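Local coordinates for argonaute protein (Marinitoga piezophila, PDB 5I4A), which cleaves single-stranded DNA as an RNA-guided endonuclease, using short guide RNAs with a 5'-hydroxyl end to select complementary targets, at residues 238-243 with 251-256; 269-274 with 605-610; 450-453 with 458-461. All blocks are in the same frame, centred on the assembly; numbering follows the deposited sequence.

Interaction 1 (238-243 with 251-256); sequences KKIPKT and TNLNEN
The short helix 240-243 meets the turn at 251-256 most closely where P241 faces L253, their CA atoms 5.1 Å apart, and the second segment folds there as a type I beta turn running from N252 to E255. L253, at the second position of that turn, points its side chain at the helix, and its two methyl groups divide the work. CD1 settles against the backbone, 3.4 Å from I240 O and almost as near P241 CA, whereas CD2 meets the methyl CG2 of I240 at 4.0 Å, the two side chains crossing at about a right angle. The fork reaches the helix because CG of L253 stands anti to its own carbonyl carbon (chi1 -61°). Beside this apolar contact, the N254 side chain crosses that of P241 at a slant, bringing OD1 3.6 Å from P241 CB and about as close to CG; this is van der Waals contact of a polar atom with ring carbons. The turn itself is stiffened from within: N254 N donates to N252 OD1 at 2.9 Å, approaching from above the carbonyl plane, and E255 N closes on N252 O at 3.2 Å. Outside the two segments, I148 of strand 143-156 touches both I240 and L253, while Y9 of strand 8-10 touches I240. L253 is buried, whereas N254 is exposed. What results, within linker L2, is an Asx turn superposed on a type I beta turn, packed against the first turn of a short helix.

Interaction 2 (269-274 with 605-610); sequences VIYKFK and LTRVAH
Y271 OH sits between two side chains of the 605-610 loop and bonds to both. H610 NE2 lies 2.6 Å from it, with the hydroxyl at the edge of the imidazole and in its plane, a short bond in which either partner could be the donor. R607 NH1 gives the second bond, 3.0 Å long and bent (140° at the hydrogen), the oxygen tilted from the guanidinium plane. The phenol and guanidinium planes are nearly parallel, whereas the tyrosine and histidine rings stand oblique at 58°. A bend at chi2 (-72°) folds the arginine so that its CD also comes within 3.2 Å of Y271 OH. V269 packs beside this chain, CG1 4.0 Å from R607 NH1, and a water links V269 O to that same nitrogen. Linker L2 is thereby joined to the PIWI domain, Y271 lying on the middle strand of a small three-stranded antiparallel sheet made with 277-278 and 433-434. Further out, F432 meets the Y271 ring edge-to-face, and L434 touches both Y271 and R607. The imidazole is held from its other nitrogen, ND1 being hydrogen-bonded to T615 O, while N616 touches both H610 and R607.

Interaction 3 (450-453 with 458-461); sequences LSHD and KTNL
The PIWI domain's RNase H fold carries a beta hairpin of strands 443-452 and 458-466, and H452 meets T459 near its turn. H452 ND1 and T459 OG1 are 2.6 Å apart, either able to donate, the hydroxyl at the imidazole edge near its plane. With OG1 anti to the carbonyl carbon (chi1 -77°), T459 turns its hydroxyl to the ring nitrogen, and CG2 lies 3.4 Å from H452 CE1. S451 and N460 form the antiparallel hydrogen-bonded pair, with N-to-O bonds of 2.8 Å each way, flanked by the non-hydrogen-bonded pairs L450-L461 and H452-T459. Two 3.1 Å bonds, D453 N to K458 O and K458 N to D453 O, continue the backbone pairing past H452. On the face shared by H452 and T459, L450 CD1 touches L461 CD1 at 3.8 Å. This end of the hairpin borders the catalytic site: strand 443-452 also bears D449, and the H452 side chain is about 6 Å from that of E485, both inferred active-site residues. H452 NE2 bonds to E524 OE2; replacing H452 by an alanine is likely to leave that carboxylate and T459 OG1 without the imidazole joining them. K458 NZ pairs with E482 in a salt bridge.

Overall arrangement
Followed from the N terminus, the chain first closes interaction 1, a local contact within linker L2 that spans only seven intervening residues and folds the turn 252-255 back against the short helix before it. Interaction 2 opens soon afterwards, still in linker L2, and closes some 330 residues later in the PIWI domain, so the Mid domain and most of PIWI lie in its loop. Interaction 3, a tight hairpin closure in PIWI, falls within that span; none cross. Their centres are about 41 Å (1 and 2), 39 Å (1 and 3) and 32 Å (2 and 3) apart, without touching. The three thus range from a local hairpin to a tie between linker L2 and PIWI.

Interaction 1 (238-243 with 251-256)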
# COMPACT_ATOMS: atom_id res chain seq x y z
N LYS A 238 -24.07 -10.17 -4.92
CA LYS A 238 -25.28 -10.97 -5.02
C LYS A 238 -25.30 -11.88 -6.26
O LYS A 238 -26.01 -12.89 -6.25
CB LYS A 238 -26.51 -10.06 -5.02
CG LYS A 238 -27.84 -10.79 -5.05
CD LYS A 238 -28.90 -10.10 -4.22
CE LYS A 238 -30.19 -10.92 -4.20
NZ LYS A 238 -30.67 -11.16 -2.81
N LYS A 239 -24.54 -11.55 -7.30
CA LYS A 239 -24.45 -12.41 -8.47
C LYS A 239 -23.48 -13.57 -8.29
O LYS A 239 -23.35 -14.40 -9.19
CB LYS A 239 -24.05 -11.60 -9.70
CG LYS A 239 -25.22 -11.11 -10.54
CD LYS A 239 -24.76 -10.13 -11.60
CE LYS A 239 -25.09 -10.61 -13.00
NZ LYS A 239 -24.42 -9.77 -14.04
N ILE A 240 -22.79 -13.65 -7.14
CA ILE A 240 -21.78 -14.69 -6.94
C ILE A 240 -22.34 -16.09 -7.12
O ILE A 240 -21.72 -16.89 -7.86
CB ILE A 240 -21.09 -14.50 -5.58
CG1 ILE A 240 -20.25 -13.22 -5.57
CG2 ILE A 240 -20.24 -15.71 -5.24
CD1 ILE A 240 -19.51 -12.99 -4.27
N PRO A 241 -23.45 -16.49 -6.49
CA PRO A 241 -23.89 -17.89 -6.62
C PRO A 241 -24.16 -18.33 -8.05
O PRO A 241 -23.78 -19.44 -8.43
CB PRO A 241 -25.16 -17.94 -5.76
CG PRO A 241 -25.01 -16.82 -4.80
CD PRO A 241 -24.33 -15.74 -5.57
N LYS A 242 -24.80 -17.48 -8.85
CA LYS A 242 -25.13 -17.87 -10.22
C LYS A 242 -23.93 -17.70 -11.15
O LYS A 242 -23.57 -18.62 -11.89
CB LYS A 242 -26.32 -17.07 -10.72
CG LYS A 242 -26.72 -17.40 -12.15
CD LYS A 242 -28.10 -16.86 -12.48
CE LYS A 242 -28.55 -17.35 -13.84
NZ LYS A 242 -28.37 -18.83 -13.96
N THR A 243 -23.30 -16.52 -11.13
CA THR A 243 -22.22 -16.24 -12.07
C THR A 243 -21.02 -17.15 -11.83
O THR A 243 -20.36 -17.58 -12.78
CB THR A 243 -21.81 -14.76 -11.96
OG1 THR A 243 -22.94 -13.94 -12.26
CG2 THR A 243 -20.69 -14.44 -12.94
N THR A 251 -17.02 -25.19 -2.97
CA THR A 251 -17.64 -24.43 -1.90
C THR A 251 -19.12 -24.24 -2.19
O THR A 251 -19.57 -24.37 -3.34
CB THR A 251 -16.95 -23.06 -1.71
OG1 THR A 251 -17.40 -22.46 -0.49
CG2 THR A 251 -17.27 -22.14 -2.87
N ASN A 252 -19.88 -23.93 -1.14
CA ASN A 252 -21.30 -23.62 -1.24
C ASN A 252 -21.44 -22.10 -1.25
O ASN A 252 -21.37 -21.45 -0.20
CB ASN A 252 -22.09 -24.24 -0.10
CG ASN A 252 -23.60 -24.05 -0.25
OD1 ASN A 252 -24.06 -23.26 -1.07
ND2 ASN A 252 -24.36 -24.78 0.56
N LEU A 253 -21.65 -21.53 -2.44
CA LEU A 253 -21.77 -20.09 -2.59
C LEU A 253 -23.01 -19.51 -1.92
O LEU A 253 -23.16 -18.29 -1.87
CB LEU A 253 -21.79 -19.72 -4.07
CG LEU A 253 -20.53 -20.12 -4.84
CD1 LEU A 253 -20.69 -19.77 -6.31
CD2 LEU A 253 -19.31 -19.42 -4.25
N ASN A 254 -23.90 -20.36 -1.40
CA ASN A 254 -25.12 -19.91 -0.74
C ASN A 254 -25.02 -19.90 0.77
O ASN A 254 -25.97 -19.48 1.44
CB ASN A 254 -26.30 -20.78 -1.18
CG ASN A 254 -26.71 -20.54 -2.62
OD1 ASN A 254 -27.01 -19.41 -3.01
ND2 ASN A 254 -26.71 -21.60 -3.42
N GLU A 255 -23.91 -20.36 1.33
CA GLU A 255 -23.68 -20.35 2.78
C GLU A 255 -22.69 -19.24 3.08
O GLU A 255 -21.47 -19.43 3.02
CB GLU A 255 -23.19 -21.72 3.26
CG GLU A 255 -24.25 -22.80 3.15
CD GLU A 255 -23.81 -24.14 3.69
OE1 GLU A 255 -22.59 -24.33 3.88
OE2 GLU A 255 -24.68 -24.99 3.93
N ASN A 256 -23.22 -18.07 3.42
CA ASN A 256 -22.39 -16.89 3.64
C ASN A 256 -21.67 -16.98 4.98
O ASN A 256 -21.99 -17.79 5.85
CB ASN A 256 -23.24 -15.62 3.57
CG ASN A 256 -23.79 -15.36 2.18
OD1 ASN A 256 -23.22 -15.79 1.18
ND2 ASN A 256 -24.91 -14.64 2.11

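Interaction 2 (269-274 with 605-610)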
# COMPACT_ATOMS: atom_id res chain seq x y z
N VAL A 269 -11.09 6.52 19.11
CA VAL A 269 -9.80 7.22 19.16
C VAL A 269 -10.06 8.66 19.57
O VAL A 269 -10.71 9.42 18.84
CB VAL A 269 -9.07 7.15 17.81
CG1 VAL A 269 -7.70 7.82 17.92
CG2 VAL A 269 -8.93 5.71 17.35
N ILE A 270 -9.54 9.04 20.73
CA ILE A 270 -9.68 10.39 21.27
C ILE A 270 -8.31 11.05 21.24
O ILE A 270 -7.32 10.48 21.73
CB ILE A 270 -10.25 10.39 22.69
CG1 ILE A 270 -11.61 9.70 22.73
CG2 ILE A 270 -10.36 11.81 23.23
CD1 ILE A 270 -12.71 10.47 22.04
N TYR A 271 -8.24 12.25 20.66
CA TYR A 271 -7.01 13.03 20.62
C TYR A 271 -6.95 13.96 21.82
O TYR A 271 -7.94 14.62 22.16
CB TYR A 271 -6.94 13.84 19.32
CG TYR A 271 -6.92 13.02 18.05
CD1 TYR A 271 -8.09 12.55 17.49
CD2 TYR A 271 -5.72 12.74 17.40
CE1 TYR A 271 -8.08 11.81 16.32
CE2 TYR A 271 -5.70 12.00 16.23
CZ TYR A 271 -6.88 11.54 15.70
OH TYR A 271 -6.86 10.80 14.54
N LYS A 272 -5.78 14.02 22.46
CA LYS A 272 -5.54 14.93 23.58
C LYS A 272 -4.74 16.12 23.08
O LYS A 272 -3.57 15.98 22.71
CB LYS A 272 -4.80 14.22 24.71
CG LYS A 272 -5.69 13.48 25.70
CD LYS A 272 -4.87 12.94 26.87
CE LYS A 272 -4.88 13.90 28.07
NZ LYS A 272 -4.40 15.27 27.73
N PHE A 273 -5.36 17.30 23.08
CA PHE A 273 -4.69 18.54 22.75
C PHE A 273 -4.32 19.27 24.05
O PHE A 273 -4.40 18.70 25.14
CB PHE A 273 -5.58 19.37 21.83
CG PHE A 273 -6.04 18.63 20.60
CD1 PHE A 273 -5.13 18.28 19.61
CD2 PHE A 273 -7.36 18.26 20.45
CE1 PHE A 273 -5.54 17.59 18.49
CE2 PHE A 273 -7.78 17.57 19.32
CZ PHE A 273 -6.87 17.24 18.34
N LYS A 274 -3.92 20.54 23.94
CA LYS A 274 -3.51 21.27 25.13
C LYS A 274 -4.71 21.63 26.00
O LYS A 274 -4.69 21.40 27.22
CB LYS A 274 -2.74 22.53 24.75
CG LYS A 274 -2.34 23.40 25.94
CD LYS A 274 -1.09 24.21 25.66
CE LYS A 274 -1.05 25.49 26.49
NZ LYS A 274 -1.91 26.55 25.90
N LEU A 605 -1.74 3.00 16.39
CA LEU A 605 -0.55 3.47 15.70
C LEU A 605 -0.88 4.16 14.38
O LEU A 605 -0.09 4.98 13.90
CB LEU A 605 0.41 2.31 15.45
CG LEU A 605 1.24 1.86 16.66
CD1 LEU A 605 2.12 0.69 16.28
CD2 LEU A 605 2.07 3.03 17.18
N THR A 606 -2.03 3.85 13.78
CA THR A 606 -2.43 4.55 12.56
C THR A 606 -2.83 6.00 12.83
O THR A 606 -3.04 6.75 11.87
CB THR A 606 -3.59 3.82 11.88
OG1 THR A 606 -4.82 4.11 12.57
CG2 THR A 606 -3.36 2.31 11.88
N ARG A 607 -2.94 6.41 14.09
CA ARG A 607 -3.37 7.75 14.44
C ARG A 607 -2.39 8.51 15.33
O ARG A 607 -2.68 9.65 15.70
CB ARG A 607 -4.73 7.71 15.15
CG ARG A 607 -5.84 7.05 14.35
CD ARG A 607 -6.30 7.91 13.19
NE ARG A 607 -7.57 7.43 12.65
CZ ARG A 607 -8.76 7.79 13.12
NH1 ARG A 607 -8.85 8.65 14.13
NH2 ARG A 607 -9.87 7.29 12.58
N VAL A 608 -1.25 7.91 15.69
CA VAL A 608 -0.30 8.61 16.56
C VAL A 608 0.36 9.79 15.86
O VAL A 608 1.08 10.56 16.51
CB VAL A 608 0.79 7.65 17.07
CG1 VAL A 608 0.17 6.55 17.92
CG2 VAL A 608 1.59 7.07 15.92
N ALA A 609 0.13 9.95 14.56
CA ALA A 609 0.56 11.13 13.84
C ALA A 609 -0.42 11.38 12.70
O ALA A 609 -1.12 10.48 12.25
CB ALA A 609 1.99 10.98 13.29
N HIS A 610 -0.46 12.64 12.26
CA HIS A 610 -1.24 13.05 11.11
C HIS A 610 -0.36 13.87 10.18
O HIS A 610 0.45 14.67 10.64
CB HIS A 610 -2.47 13.88 11.51
CG HIS A 610 -3.66 13.07 11.92
ND1 HIS A 610 -4.75 12.88 11.10
CD2 HIS A 610 -3.93 12.40 13.07
CE1 HIS A 610 -5.64 12.12 11.72
NE2 HIS A 610 -5.17 11.82 12.92
O HOH W 1 -11.12 9.69 16.12

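Interaction 3 (450-453 with 458-461)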
# COMPACT_ATOMS: atom_id res chain seq x y z
N LEU A 450 10.66 -4.87 3.65
CA LEU A 450 11.74 -5.66 3.07
C LEU A 450 11.20 -6.43 1.88
O LEU A 450 10.30 -7.26 2.03
CB LEU A 450 12.35 -6.60 4.11
CG LEU A 450 13.46 -7.55 3.66
CD1 LEU A 450 14.53 -7.68 4.73
CD2 LEU A 450 12.87 -8.90 3.36
N SER A 451 11.77 -6.18 0.70
CA SER A 451 11.33 -6.81 -0.54
C SER A 451 12.52 -7.43 -1.27
O SER A 451 13.67 -7.02 -1.08
CB SER A 451 10.61 -5.82 -1.46
OG SER A 451 11.46 -4.73 -1.80
N HIS A 452 12.22 -8.42 -2.11
CA HIS A 452 13.22 -9.13 -2.89
C HIS A 452 12.76 -9.21 -4.34
O HIS A 452 11.70 -9.77 -4.62
CB HIS A 452 13.44 -10.55 -2.35
CG HIS A 452 13.81 -10.60 -0.90
ND1 HIS A 452 14.86 -9.87 -0.37
CD2 HIS A 452 13.28 -11.30 0.13
CE1 HIS A 452 14.95 -10.12 0.93
NE2 HIS A 452 14.00 -10.99 1.25
N ASP A 453 13.56 -8.66 -5.25
CA ASP A 453 13.26 -8.73 -6.67
C ASP A 453 14.39 -9.37 -7.47
O ASP A 453 15.47 -9.63 -6.94
CB ASP A 453 12.96 -7.33 -7.23
CG ASP A 453 11.48 -7.04 -7.30
OD1 ASP A 453 10.87 -7.34 -8.35
OD2 ASP A 453 10.92 -6.50 -6.32
N LYS A 458 18.33 -8.94 -6.10
CA LYS A 458 18.62 -7.88 -5.15
C LYS A 458 17.58 -7.86 -4.03
O LYS A 458 16.50 -8.45 -4.14
CB LYS A 458 18.67 -6.52 -5.86
CG LYS A 458 19.66 -6.45 -7.02
CD LYS A 458 21.06 -6.08 -6.56
CE LYS A 458 22.06 -6.10 -7.71
NZ LYS A 458 22.62 -7.47 -7.93
N THR A 459 17.92 -7.15 -2.95
CA THR A 459 17.10 -7.05 -1.75
C THR A 459 17.01 -5.60 -1.29
O THR A 459 18.01 -4.88 -1.31
CB THR A 459 17.67 -7.92 -0.62
OG1 THR A 459 17.36 -9.30 -0.87
CG2 THR A 459 17.12 -7.52 0.74
N ASN A 460 15.82 -5.18 -0.87
CA ASN A 460 15.57 -3.80 -0.47
C ASN A 460 14.97 -3.79 0.94
O ASN A 460 13.95 -4.45 1.19
CB ASN A 460 14.64 -3.10 -1.45
CG ASN A 460 15.27 -2.90 -2.80
OD1 ASN A 460 16.44 -2.52 -2.89
ND2 ASN A 460 14.53 -3.17 -3.86
N LEU A 461 15.59 -3.02 1.84
CA LEU A 461 15.26 -3.04 3.26
C LEU A 461 15.11 -1.62 3.79
O LEU A 461 15.89 -0.73 3.44
CB LEU A 461 16.35 -3.78 4.06
CG LEU A 461 16.33 -3.56 5.58
CD1 LEU A 461 15.11 -4.22 6.21
CD2 LEU A 461 17.62 -4.08 6.21